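Local coordinates for ganglioside-induced differentiation-associated protein 2 (Homo sapiens, PDB 4UML), which is of incompletely known function, but carries in this part a macro domain, a fold that binds ADP-ribose in many relatives, and probably acts in signalling, at residues A[68-73]-A[123-128]; A[61-66]-A[87-92]; A[182-187]-A[221-226]. All coordinates share one frame; numbering follows the deposited sequence.

Contact 1 of 3, residues A[68-73]-A[123-128]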
loop_
_atom_site.group_PDB
_atom_site.type_symbol
_atom_site.label_atom_id
_atom_site.label_comp_id
_atom_site.label_asym_id
_atom_site.label_seq_id
_atom_site.Cartn_x
_atom_site.Cartn_y
_atom_site.Cartn_z
ATOM N N ASN A 68 1.896 -2.417 12.698
ATOM C CA ASN A 68 1.408 -1.302 13.512
ATOM C C ASN A 68 1.625 0.075 12.852
ATOM O O ASN A 68 1.801 1.059 13.535
ATOM C CB ASN A 68 2.041 -1.342 14.914
ATOM C CG ASN A 68 3.519 -1.022 14.885
ATOM O OD1 ASN A 68 4.163 -1.150 13.837
ATOM N ND2 ASN A 68 4.067 -0.577 16.020
ATOM N N CYS A 69 1.581 0.152 11.530
ATOM C CA CYS A 69 1.533 1.431 10.848
ATOM C C CYS A 69 0.270 2.189 11.253
ATOM O O CYS A 69 -0.718 1.575 11.699
ATOM C CB CYS A 69 1.562 1.203 9.332
ATOM S SG CYS A 69 3.088 0.434 8.730
ATOM N N THR A 70 0.262 3.505 11.045
ATOM C CA THR A 70 -0.907 4.332 11.358
ATOM C C THR A 70 -2.128 3.785 10.606
ATOM O O THR A 70 -3.224 3.656 11.193
ATOM C CB THR A 70 -0.686 5.817 11.002
ATOM O OG1 THR A 70 0.604 6.219 11.501
ATOM C CG2 THR A 70 -1.812 6.709 11.610
ATOM N N ALA A 71 -1.927 3.488 9.319
ATOM C CA ALA A 71 -2.904 2.832 8.475
ATOM C C ALA A 71 -2.277 1.687 7.681
ATOM O O ALA A 71 -1.117 1.757 7.235
ATOM C CB ALA A 71 -3.531 3.827 7.510
ATOM N N ILE A 72 -3.043 0.627 7.527
ATOM C CA ILE A 72 -2.751 -0.406 6.553
ATOM C C ILE A 72 -3.815 -0.339 5.466
ATOM O O ILE A 72 -4.924 0.196 5.668
ATOM C CB ILE A 72 -2.607 -1.819 7.155
ATOM C CG1 ILE A 72 -3.915 -2.283 7.812
ATOM C CG2 ILE A 72 -1.452 -1.886 8.124
ATOM C CD1 ILE A 72 -4.123 -3.741 7.602
ATOM N N VAL A 73 -3.447 -0.853 4.306
ATOM C CA VAL A 73 -4.258 -0.771 3.118
ATOM C C VAL A 73 -4.878 -2.136 2.753
ATOM O O VAL A 73 -4.201 -3.142 2.687
ATOM C CB VAL A 73 -3.425 -0.271 1.943
ATOM C CG1 VAL A 73 -4.272 -0.222 0.673
ATOM C CG2 VAL A 73 -2.805 1.094 2.230
ATOM N N ALA A 123 -2.898 -1.636 13.669
ATOM C CA ALA A 123 -2.937 -0.321 13.006
ATOM C C ALA A 123 -4.174 0.455 13.467
ATOM O O ALA A 123 -5.217 -0.140 13.691
ATOM C CB ALA A 123 -2.989 -0.492 11.505
ATOM N N ARG A 124 -4.051 1.773 13.573
ATOM C CA ARG A 124 -5.154 2.674 13.929
ATOM C C ARG A 124 -6.262 2.718 12.868
ATOM O O ARG A 124 -7.443 2.819 13.219
ATOM C CB ARG A 124 -4.620 4.101 14.194
ATOM C CG ARG A 124 -5.657 5.149 14.599
ATOM C CD ARG A 124 -5.047 6.565 14.676
ATOM N NE ARG A 124 -4.075 6.717 15.770
ATOM C CZ ARG A 124 -3.035 7.566 15.789
ATOM N NH1 ARG A 124 -2.772 8.394 14.763
ATOM N NH2 ARG A 124 -2.235 7.595 16.861
ATOM N N PHE A 125 -5.881 2.703 11.584
ATOM C CA PHE A 125 -6.843 2.795 10.489
ATOM C C PHE A 125 -6.614 1.738 9.446
ATOM O O PHE A 125 -5.531 1.206 9.305
ATOM C CB PHE A 125 -6.735 4.143 9.750
ATOM C CG PHE A 125 -6.958 5.372 10.621
ATOM C CD1 PHE A 125 -8.220 5.676 11.127
ATOM C CD2 PHE A 125 -5.926 6.268 10.848
ATOM C CE1 PHE A 125 -8.423 6.813 11.918
ATOM C CE2 PHE A 125 -6.122 7.433 11.593
ATOM C CZ PHE A 125 -7.375 7.702 12.129
ATOM N N ILE A 126 -7.663 1.461 8.678
ATOM C CA ILE A 126 -7.527 0.731 7.432
ATOM C C ILE A 126 -7.912 1.737 6.366
ATOM O O ILE A 126 -8.924 2.443 6.524
ATOM C CB ILE A 126 -8.485 -0.469 7.342
ATOM C CG1 ILE A 126 -8.227 -1.461 8.462
ATOM C CG2 ILE A 126 -8.312 -1.226 6.024
ATOM C CD1 ILE A 126 -9.385 -2.378 8.737
ATOM N N ILE A 127 -7.116 1.796 5.292
ATOM C CA ILE A 127 -7.530 2.493 4.086
ATOM C C ILE A 127 -7.946 1.433 3.056
ATOM O O ILE A 127 -7.140 0.596 2.648
ATOM C CB ILE A 127 -6.405 3.400 3.537
ATOM C CG1 ILE A 127 -6.080 4.467 4.572
ATOM C CG2 ILE A 127 -6.840 4.031 2.200
ATOM C CD1 ILE A 127 -4.797 5.204 4.296
ATOM N N HIS A 128 -9.218 1.461 2.658
ATOM C CA HIS A 128 -9.743 0.519 1.710
ATOM C C HIS A 128 -9.682 1.142 0.326
ATOM O O HIS A 128 -10.076 2.314 0.135
ATOM C CB HIS A 128 -11.192 0.187 2.067
ATOM C CG HIS A 128 -11.379 -0.271 3.480
ATOM N ND1 HIS A 128 -11.350 -1.601 3.839
ATOM C CD2 HIS A 128 -11.553 0.425 4.628
ATOM C CE1 HIS A 128 -11.523 -1.712 5.146
ATOM N NE2 HIS A 128 -11.665 -0.496 5.649
#

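Contact 2 of 3, residues A[61-66]-A[87-92]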
loop_
_atom_site.group_PDB
_atom_site.type_symbol
_atom_site.label_atom_id
_atom_site.label_comp_id
_atom_site.label_asym_id
_atom_site.label_seq_id
_atom_site.Cartn_x
_atom_site.Cartn_y
_atom_site.Cartn_z
ATOM N N LYS A 61 8.642 -8.664 3.561
ATOM C CA LYS A 61 7.854 -9.829 3.201
ATOM C C LYS A 61 7.037 -10.294 4.395
ATOM O O LYS A 61 7.588 -10.788 5.366
ATOM C CB LYS A 61 8.734 -10.978 2.677
ATOM C CG LYS A 61 7.896 -12.177 2.240
ATOM C CD LYS A 61 8.617 -13.021 1.203
ATOM C CE LYS A 61 9.758 -13.813 1.822
ATOM N NZ LYS A 61 9.224 -14.811 2.791
ATOM N N GLY A 62 5.722 -10.113 4.344
ATOM C CA GLY A 62 4.854 -10.487 5.468
ATOM C C GLY A 62 3.426 -10.049 5.244
ATOM O O GLY A 62 3.123 -9.413 4.229
ATOM N N ASP A 63 2.564 -10.378 6.199
ATOM C CA ASP A 63 1.131 -10.099 6.121
ATOM C C ASP A 63 0.887 -8.667 6.605
ATOM O O ASP A 63 1.138 -8.361 7.757
ATOM C CB ASP A 63 0.382 -11.095 7.005
ATOM C CG ASP A 63 -1.128 -11.029 6.854
ATOM O OD1 ASP A 63 -1.694 -9.995 6.394
ATOM O OD2 ASP A 63 -1.776 -12.055 7.206
ATOM N N VAL A 64 0.415 -7.804 5.708
ATOM C CA VAL A 64 0.189 -6.400 6.023
ATOM C C VAL A 64 -0.672 -6.204 7.289
ATOM O O VAL A 64 -0.478 -5.239 8.020
ATOM C CB VAL A 64 -0.423 -5.660 4.818
ATOM C CG1 VAL A 64 -1.904 -5.982 4.677
ATOM C CG2 VAL A 64 -0.224 -4.160 4.964
ATOM N N ALA A 65 -1.600 -7.119 7.549
ATOM C CA ALA A 65 -2.484 -7.014 8.678
ATOM C C ALA A 65 -1.785 -7.014 10.038
ATOM O O ALA A 65 -2.376 -6.598 11.026
ATOM C CB ALA A 65 -3.546 -8.102 8.625
ATOM N N LEU A 66 -0.530 -7.439 10.068
ATOM C CA LEU A 66 0.226 -7.505 11.319
ATOM C C LEU A 66 0.906 -6.203 11.664
ATOM O O LEU A 66 1.421 -6.060 12.763
ATOM C CB LEU A 66 1.290 -8.577 11.208
ATOM C CG LEU A 66 0.719 -9.997 11.009
ATOM C CD1 LEU A 66 1.847 -10.984 10.777
ATOM C CD2 LEU A 66 -0.097 -10.376 12.214
ATOM N N SER A 87 -7.500 -9.147 2.081
ATOM C CA SER A 87 -8.739 -8.882 2.779
ATOM C C SER A 87 -9.096 -9.954 3.795
ATOM O O SER A 87 -9.716 -9.655 4.814
ATOM C CB SER A 87 -9.908 -8.774 1.803
ATOM O OG SER A 87 -9.791 -7.611 1.004
ATOM N N GLU A 88 -8.768 -11.195 3.482
ATOM C CA GLU A 88 -9.061 -12.290 4.408
ATOM C C GLU A 88 -8.350 -12.071 5.754
ATOM O O GLU A 88 -8.967 -12.188 6.807
ATOM C CB GLU A 88 -8.650 -13.633 3.811
ATOM C CG GLU A 88 -9.601 -14.152 2.745
ATOM C CD GLU A 88 -9.159 -15.505 2.198
ATOM O OE1 GLU A 88 -9.244 -16.497 2.966
ATOM O OE2 GLU A 88 -8.727 -15.576 1.011
ATOM N N SER A 89 -7.058 -11.756 5.722
ATOM C CA SER A 89 -6.323 -11.485 6.985
ATOM C C SER A 89 -6.829 -10.267 7.687
ATOM O O SER A 89 -7.044 -10.288 8.896
ATOM C CB SER A 89 -4.853 -11.262 6.729
ATOM O OG SER A 89 -4.382 -12.324 5.964
ATOM N N ILE A 90 -6.952 -9.178 6.927
ATOM C CA ILE A 90 -7.367 -7.939 7.494
ATOM C C ILE A 90 -8.732 -8.116 8.184
ATOM O O ILE A 90 -8.897 -7.696 9.324
ATOM C CB ILE A 90 -7.423 -6.820 6.433
ATOM C CG1 ILE A 90 -6.009 -6.447 5.927
ATOM C CG2 ILE A 90 -8.144 -5.639 6.991
ATOM C CD1 ILE A 90 -5.969 -5.293 4.910
ATOM N N PHE A 91 -9.725 -8.708 7.517
ATOM C CA PHE A 91 -11.067 -8.822 8.156
ATOM C C PHE A 91 -11.052 -9.720 9.404
ATOM O O PHE A 91 -11.684 -9.437 10.430
ATOM C CB PHE A 91 -12.117 -9.378 7.174
ATOM C CG PHE A 91 -12.529 -8.422 6.094
ATOM C CD1 PHE A 91 -12.210 -7.075 6.140
ATOM C CD2 PHE A 91 -13.281 -8.876 5.039
ATOM C CE1 PHE A 91 -12.621 -6.212 5.138
ATOM C CE2 PHE A 91 -13.696 -8.019 4.034
ATOM C CZ PHE A 91 -13.376 -6.686 4.088
ATOM N N MET A 92 -10.306 -10.797 9.322
ATOM C CA MET A 92 -10.205 -11.676 10.437
ATOM C C MET A 92 -9.588 -10.946 11.635
ATOM O O MET A 92 -10.090 -11.042 12.761
ATOM C CB MET A 92 -9.340 -12.857 10.050
ATOM C CG MET A 92 -8.965 -13.686 11.253
ATOM S SD MET A 92 -8.228 -15.233 10.745
ATOM C CE MET A 92 -9.693 -16.092 10.165
#

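Contact 3 of 3, residues A[182-187]-A[221-226]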
loop_
_atom_site.group_PDB
_atom_site.type_symbol
_atom_site.label_atom_id
_atom_site.label_comp_id
_atom_site.label_asym_id
_atom_site.label_seq_id
_atom_site.Cartn_x
_atom_site.Cartn_y
_atom_site.Cartn_z
ATOM N N ALA A 182 2.478 -3.049 -12.821
ATOM C CA ALA A 182 1.809 -2.562 -11.622
ATOM C C ALA A 182 2.800 -2.021 -10.606
ATOM O O ALA A 182 2.561 -0.986 -9.983
ATOM C CB ALA A 182 1.002 -3.669 -10.973
ATOM N N THR A 183 3.897 -2.740 -10.434
ATOM C CA THR A 183 4.939 -2.371 -9.487
ATOM C C THR A 183 5.651 -1.079 -9.880
ATOM O O THR A 183 5.983 -0.267 -9.013
ATOM C CB THR A 183 5.958 -3.528 -9.308
ATOM O OG1 THR A 183 5.267 -4.728 -8.926
ATOM C CG2 THR A 183 6.928 -3.194 -8.251
ATOM N N HIS A 184 5.828 -0.827 -11.172
ATOM C CA HIS A 184 6.359 0.479 -11.582
ATOM C C HIS A 184 5.469 1.602 -11.129
ATOM O O HIS A 184 5.940 2.620 -10.657
ATOM C CB HIS A 184 6.459 0.605 -13.089
ATOM C CG HIS A 184 7.628 -0.081 -13.681
ATOM N ND1 HIS A 184 8.889 0.472 -13.669
ATOM C CD2 HIS A 184 7.737 -1.267 -14.318
ATOM C CE1 HIS A 184 9.727 -0.343 -14.286
ATOM N NE2 HIS A 184 9.054 -1.412 -14.676
ATOM N N ILE A 185 4.162 1.418 -11.290
ATOM C CA ILE A 185 3.204 2.454 -10.890
ATOM C C ILE A 185 3.264 2.681 -9.388
ATOM O O ILE A 185 3.348 3.817 -8.926
ATOM C CB ILE A 185 1.773 2.097 -11.366
ATOM C CG1 ILE A 185 1.766 2.069 -12.904
ATOM C CG2 ILE A 185 0.765 3.076 -10.809
ATOM C CD1 ILE A 185 0.537 1.461 -13.540
ATOM N N ALA A 186 3.250 1.598 -8.619
ATOM C CA ALA A 186 3.277 1.705 -7.169
ATOM C C ALA A 186 4.534 2.479 -6.701
ATOM O O ALA A 186 4.432 3.459 -5.952
ATOM C CB ALA A 186 3.249 0.318 -6.541
ATOM N N LEU A 187 5.701 2.058 -7.157
ATOM C CA LEU A 187 6.943 2.680 -6.689
ATOM C C LEU A 187 7.105 4.110 -7.182
ATOM O O LEU A 187 7.541 4.987 -6.429
ATOM C CB LEU A 187 8.141 1.829 -7.103
ATOM C CG LEU A 187 8.142 0.409 -6.543
ATOM C CD1 LEU A 187 9.358 -0.330 -7.034
ATOM C CD2 LEU A 187 8.108 0.458 -5.034
ATOM N N PRO A 221 15.617 -0.159 -6.773
ATOM C CA PRO A 221 16.777 0.645 -7.175
ATOM C C PRO A 221 16.513 1.702 -8.253
ATOM O O PRO A 221 17.188 2.715 -8.265
ATOM C CB PRO A 221 17.769 -0.408 -7.701
ATOM C CG PRO A 221 17.359 -1.689 -7.081
ATOM C CD PRO A 221 15.858 -1.603 -6.959
ATOM N N LEU A 222 15.536 1.480 -9.136
ATOM C CA LEU A 222 15.217 2.427 -10.209
ATOM C C LEU A 222 14.492 3.680 -9.700
ATOM O O LEU A 222 14.735 4.805 -10.183
ATOM C CB LEU A 222 14.414 1.679 -11.278
ATOM C CG LEU A 222 13.637 2.322 -12.431
ATOM C CD1 LEU A 222 14.511 3.150 -13.370
ATOM C CD2 LEU A 222 12.947 1.200 -13.217
ATOM N N TYR A 223 13.604 3.502 -8.718
ATOM C CA TYR A 223 12.866 4.619 -8.138
ATOM C C TYR A 223 13.525 5.184 -6.895
ATOM O O TYR A 223 13.308 6.338 -6.567
ATOM C CB TYR A 223 11.410 4.199 -7.860
ATOM C CG TYR A 223 10.774 3.835 -9.160
ATOM C CD1 TYR A 223 10.397 4.820 -10.039
ATOM C CD2 TYR A 223 10.663 2.513 -9.563
ATOM C CE1 TYR A 223 9.868 4.510 -11.259
ATOM C CE2 TYR A 223 10.125 2.197 -10.788
ATOM C CZ TYR A 223 9.736 3.205 -11.627
ATOM O OH TYR A 223 9.217 2.914 -12.858
ATOM N N PHE A 224 14.370 4.383 -6.246
ATOM C CA PHE A 224 15.033 4.799 -5.016
ATOM C C PHE A 224 16.526 4.421 -5.085
ATOM O O PHE A 224 16.992 3.566 -4.327
ATOM C CB PHE A 224 14.340 4.154 -3.802
ATOM C CG PHE A 224 12.881 4.555 -3.647
ATOM C CD1 PHE A 224 12.519 5.690 -2.938
ATOM C CD2 PHE A 224 11.874 3.784 -4.214
ATOM C CE1 PHE A 224 11.178 6.059 -2.799
ATOM C CE2 PHE A 224 10.536 4.145 -4.075
ATOM C CZ PHE A 224 10.192 5.280 -3.371
ATOM N N PRO A 225 17.267 5.027 -6.041
ATOM C CA PRO A 225 18.712 4.728 -6.135
ATOM C C PRO A 225 19.441 4.966 -4.800
ATOM O O PRO A 225 19.194 5.972 -4.128
ATOM C CB PRO A 225 19.207 5.711 -7.205
ATOM C CG PRO A 225 18.188 6.787 -7.274
ATOM C CD PRO A 225 16.876 6.124 -6.946
ATOM N N ARG A 226 20.314 4.039 -4.424
ATOM C CA ARG A 226 21.033 4.093 -3.131
ATOM C C ARG A 226 22.389 4.848 -3.162
ATOM O O ARG A 226 22.720 5.552 -2.212
ATOM C CB ARG A 226 21.286 2.674 -2.626
ATOM C CG ARG A 226 20.042 1.887 -2.268
ATOM C CD ARG A 226 20.239 0.429 -2.631
ATOM N NE ARG A 226 19.730 -0.482 -1.618
ATOM C CZ ARG A 226 19.934 -1.799 -1.639
ATOM N NH1 ARG A 226 20.628 -2.356 -2.626
ATOM N NH2 ARG A 226 19.436 -2.564 -0.674
#

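Contact 1 of 3, residues A[68-73]-A[123-128]
I72 O is the acceptor for I127 N at 2.7 Å, and the same oxygen receives a CA-H...O contact from I126 CA. The amide of the same isoleucine, I72 N, donates to F125 O at 3.1 Å, as the parallel ladder requires. T70 O closes the ladder at its start, taking F125 N at 2.8 Å. These bonds join strands 71-75 and 125-129 as parallel neighbours inside the mixed sheet of the macro domain, with strand 164-167 continuing it beyond 71-75 and strand 113-117 beyond 125-129. A71, V73, F125 and I127 share one face, where helix 139-159 sends V153 and L156 against I127. I127 swings CG1 anti to its carbonyl carbon (chi1 -62°), which carries I127 CD1 to A71 CB at 3.7 Å; F125 CB comes to 3.9 Å from A71 CB. I72 and I126 occupy the other face, with I72 CG2 against A123 CB at 4.0 Å. Near the strand starts T70 and R124 lie side by side, T70 CG2 being 3.7 Å from R124 NH1, while R124 CG covers the centre of the F125 ring.

Contact 2 of 3, residues A[61-66]-A[87-92]
The short 3-10 turn 64-66 passes closest to helix 85-94 where A65 comes alongside I90, their CA atoms 5.1 Å apart. In the macro domain this turn follows strand 57-61, and the sequence G62-D63-V64 matches the place where macro domains that bind ADP-ribose commonly hold the adenine with an aspartate; a like role for D63 is possible here but not established by this contact. D63 folds the loop into an Asx turn: D63 OD1 accepts from A65 N at 3.1 Å, the donor standing 43° out of the carboxylate plane. With CG anti to the backbone N (chi1 -172°), the carboxylate extends to the helix, and D63 OD2 lies 2.9 Å from S89 OG. That hydroxyl also bonds to the backbone O of P85, a turn earlier in the helix, and its one proton can serve either acceptor. D63 thus works in two directions, one oxygen tied to its own loop and the other set against the helix. Next to this polar pair the contact turns apolar. V64 reaches I90 with a branch, V64 CG1 meeting I90 CD1 at 4.1 Å, and both residues also pack on I72 of strand 71-75. The methyl of A65 sits at the junction, A65 CB 3.9 Å from S89 CB and 4.0 Å from I90 CG1.

Contact 3 of 3, residues A[182-187]-A[221-226]
Y223 leaves the last turn of helix 210-223 and lays its side chain across helix 179-197, meeting L187 first and H184 last. Y223 CB lies 4.1 Å from L187 CB. From there Y223 holds CG anti to its carbonyl carbon (chi1 -62°), which sends the ring across L187 toward H184. Y223 CG passes L187 CB, and Y223 CD2 comes to 3.6 Å from L187 CB, with L187 CD1 next to it. The two side chains cross at about a right angle, and the backbone C of L187 stands over a ring face. L222 CG also covers a face of the phenol, offset toward the rim. Farther out, Y223 CZ approaches H184 ND1, and the hydroxyl ends in a hydrogen bond, 2.6 Å from Y223 OH to H184 ND1 and nearly straight at 165°; either partner could be the donor. OH lies in the imidazole plane and ND1 in the phenol plane, and the H184 and Y223 rings meet rim to rim, their planes at 80°. L222 touches the same imidazole at its edge, L222 CD2 to H184 CE1 at 3.7 Å. F224, the first residue past the helical backbone, brings F224 CE2 to 3.9 Å from L187 O. A phenylalanine in place of Y223 would keep the ring against L187, but would probably leave H184 ND1 without its mate and the imidazole freer to turn. The backbone O of Y223 bonds to R191, a turn beyond L187, and its ring also meets F47. The contact thus fastens the end of helix 210-223 along helix 179-197; L219 adds to the seam by packing on T183 and L187, while A182, I185 and A186 of helix 179-197 rest on helix 139-159.

All three contacts lie within one macro domain. Contacts 1 and 2 are neighbours, centres 11 Å apart, and interlock along the chain: 61-66, 68-73, 87-92 and then 123-128. Strand 71-75, which supplies one side of contact 1, is also the surface on which V64 and I90 of contact 2 pack, with I72 CD1 3.6 Å from I90 CD1. Together they join the sheet to the turn 64-66 and helix 85-94. Contact 3 comes later, joining helices 179-197 and 210-223 on the other side of the chain's centre, its centre about 22 Å and 23 Å from those of contacts 1 and 2. It touches neither, a separate part of the same domain, though helix 139-159 packs against residues of contacts 1 and 3.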